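Local atomic coordinates of putative fimbrium tip subunit Fim1C (Bacteroides ovatus, PDB entry 4EPS), a protein that probably forms part of the tip of fimbriae, the cell-surface filaments that mediate adhesion and biofilm formation. Residues D272-D277 / G295-V300. Numbering follows the deposited sequence.
Sequences DYYYAD and GIVCWV
Two neighbouring strands of an antiparallel sheet, 273-275 and 293-300, meet here through Y273 opposite I296 and Y274 opposite G295, and they illustrate how a short strand is joined mainly by its backbone. Y274 and G295 form the hydrogen-bonded pair. Y274 N gives a bond of 2.9 Å to G295 O. The return bond from G295 N to Y274 O is weak at 3.3 Å. Two residues further along, past the Y273/I296 pair, V297 N donates to D272 O over 2.8 Å, nearly straight (171°). The same oxygen also receives a CA-H...O contact from I296 CA at 3.4 Å, so two neighbouring residues of one strand converge on a single acceptor.

Y273 and I296, the non-hydrogen-bonded pair, send their side chains the same way, side by side. In I296, chi1 (-57°) sets CG1 beside the backbone N, and the further turn about CB-CG1 carries CD1 to Y273 CD1 at 3.5 Å, meeting the ring obliquely. On the opposite face of the sheet, Y274 CB lies 3.5 Å from G295 O; beyond it the ring extends to Y187, whose OH is hydrogen-bonded to the Y274 hydroxyl. Just before strand 273-275, D272 CB packs against V297 CG2 at 3.9 Å, while the D272 carboxylate is held by H266, Q269 and G283.

Helix 446-458 covers the Y273 and I296 face; strand 273-275 continues the sheet to 280-281, and strand 293-300 to 334-338, where C298 and W299 form a classic beta bulge facing L335.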
loop_
_atom_site.group_PDB
_atom_site.type_symbol
_atom_site.label_atom_id
_atom_site.label_comp_id
_atom_site.label_asym_id
_atom_site.label_seq_id
_atom_site.Cartn_x
_atom_site.Cartn_y
_atom_site.Cartn_z
ATOM N N ASP A 272 -8.880 -9.053 9.745
ATOM C CA ASP A 272 -8.723 -9.648 8.416
ATOM C C ASP A 272 -9.047 -11.160 8.459
ATOM O O ASP A 272 -8.807 -11.810 9.484
ATOM C CB ASP A 272 -7.313 -9.449 7.867
ATOM C CG ASP A 272 -6.970 -8.038 7.389
ATOM O OD1 ASP A 272 -7.892 -7.161 7.366
ATOM O OD2 ASP A 272 -5.800 -7.809 7.043
ATOM N N TYR A 273 -9.591 -11.700 7.365
ATOM C CA TYR A 273 -9.952 -13.132 7.261
ATOM C C TYR A 273 -8.718 -13.939 6.867
ATOM O O TYR A 273 -8.010 -13.576 5.922
ATOM C CB TYR A 273 -11.112 -13.342 6.234
ATOM C CG TYR A 273 -12.366 -12.596 6.634
ATOM C CD1 TYR A 273 -13.274 -13.153 7.537
ATOM C CD2 TYR A 273 -12.663 -11.345 6.091
ATOM C CE1 TYR A 273 -14.433 -12.469 7.910
ATOM C CE2 TYR A 273 -13.802 -10.637 6.478
ATOM C CZ TYR A 273 -14.695 -11.212 7.370
ATOM O OH TYR A 273 -15.822 -10.523 7.743
ATOM N N TYR A 274 -8.465 -15.036 7.585
ATOM C CA TYR A 274 -7.295 -15.889 7.402
ATOM C C TYR A 274 -7.705 -17.257 6.873
ATOM O O TYR A 274 -8.646 -17.873 7.380
ATOM C CB TYR A 274 -6.531 -16.035 8.750
ATOM C CG TYR A 274 -5.112 -16.525 8.536
ATOM C CD1 TYR A 274 -4.103 -15.648 8.148
ATOM C CD2 TYR A 274 -4.783 -17.872 8.708
ATOM C CE1 TYR A 274 -2.795 -16.090 7.963
ATOM C CE2 TYR A 274 -3.477 -18.325 8.522
ATOM C CZ TYR A 274 -2.489 -17.429 8.149
ATOM O OH TYR A 274 -1.208 -17.868 7.936
ATOM N N TYR A 275 -7.006 -17.729 5.836
ATOM C CA TYR A 275 -7.386 -18.960 5.131
ATOM C C TYR A 275 -6.373 -20.108 5.281
ATOM O O TYR A 275 -5.231 -19.890 5.649
ATOM C CB TYR A 275 -7.633 -18.630 3.632
ATOM C CG TYR A 275 -8.902 -17.819 3.478
ATOM C CD1 TYR A 275 -8.898 -16.434 3.668
ATOM C CD2 TYR A 275 -10.130 -18.442 3.227
ATOM C CE1 TYR A 275 -10.086 -15.699 3.670
ATOM C CE2 TYR A 275 -11.318 -17.706 3.179
ATOM C CZ TYR A 275 -11.289 -16.335 3.401
ATOM O OH TYR A 275 -12.457 -15.612 3.390
ATOM N N ALA A 276 -6.821 -21.340 4.987
ATOM C CA ALA A 276 -6.045 -22.579 5.103
ATOM C C ALA A 276 -4.719 -22.557 4.312
ATOM O O ALA A 276 -3.761 -23.220 4.717
ATOM C CB ALA A 276 -6.895 -23.765 4.671
ATOM N N ASP A 277 -4.631 -21.766 3.232
ATOM C CA ASP A 277 -3.393 -21.703 2.445
ATOM C C ASP A 277 -2.470 -20.573 2.957
ATOM O O ASP A 277 -1.366 -20.384 2.431
ATOM C CB ASP A 277 -3.737 -21.506 0.944
ATOM C CG ASP A 277 -4.412 -20.178 0.608
ATOM O OD1 ASP A 277 -4.937 -19.510 1.547
ATOM O OD2 ASP A 277 -4.488 -19.840 -0.594
ATOM N N GLY A 295 -9.717 -18.699 10.392
ATOM C CA GLY A 295 -9.653 -17.782 11.533
ATOM C C GLY A 295 -9.664 -16.322 11.137
ATOM O O GLY A 295 -9.847 -15.986 9.958
ATOM N N ILE A 296 -9.523 -15.461 12.146
ATOM C CA ILE A 296 -9.483 -13.999 12.002
ATOM C C ILE A 296 -8.162 -13.490 12.583
ATOM O O ILE A 296 -7.778 -13.876 13.689
ATOM C CB ILE A 296 -10.705 -13.345 12.761
ATOM C CG1 ILE A 296 -12.095 -13.898 12.258
ATOM C CG2 ILE A 296 -10.659 -11.812 12.703
ATOM C CD1 ILE A 296 -12.393 -13.782 10.849
ATOM N N VAL A 297 -7.531 -12.558 11.897
ATOM C CA VAL A 297 -6.305 -11.931 12.425
ATOM C C VAL A 297 -6.708 -11.166 13.676
ATOM O O VAL A 297 -7.592 -10.295 13.605
ATOM C CB VAL A 297 -5.665 -11.002 11.361
ATOM C CG1 VAL A 297 -4.482 -10.213 11.954
ATOM C CG2 VAL A 297 -5.209 -11.820 10.138
ATOM N N CYS A 298 -6.087 -11.490 14.826
ATOM C CA CYS A 298 -6.501 -10.846 16.083
ATOM C C CYS A 298 -5.415 -9.961 16.694
ATOM O O CYS A 298 -5.696 -9.231 17.653
ATOM C CB CYS A 298 -6.972 -11.923 17.068
ATOM S SG CYS A 298 -5.666 -13.088 17.551
ATOM N N TRP A 299 -4.217 -9.915 16.103
ATOM C CA TRP A 299 -3.120 -9.066 16.617
ATOM C C TRP A 299 -2.084 -8.949 15.508
ATOM O O TRP A 299 -1.830 -9.930 14.827
ATOM C CB TRP A 299 -2.514 -9.679 17.899
ATOM C CG TRP A 299 -1.559 -8.767 18.617
ATOM C CD1 TRP A 299 -1.854 -7.828 19.570
ATOM C CD2 TRP A 299 -0.138 -8.742 18.447
ATOM N NE1 TRP A 299 -0.687 -7.219 20.007
ATOM C CE2 TRP A 299 0.376 -7.749 19.314
ATOM C CE3 TRP A 299 0.754 -9.481 17.652
ATOM C CZ2 TRP A 299 1.749 -7.518 19.446
ATOM C CZ3 TRP A 299 2.115 -9.245 17.779
ATOM C CH2 TRP A 299 2.596 -8.244 18.635
ATOM N N VAL A 300 -1.562 -7.758 15.266
ATOM C CA VAL A 300 -0.598 -7.532 14.170
ATOM C C VAL A 300 0.744 -7.089 14.768
ATOM O O VAL A 300 0.778 -6.155 15.566
ATOM C CB VAL A 300 -1.140 -6.492 13.138
ATOM C CG1 VAL A 300 -0.082 -6.164 12.049
ATOM C CG2 VAL A 300 -2.438 -6.990 12.496
#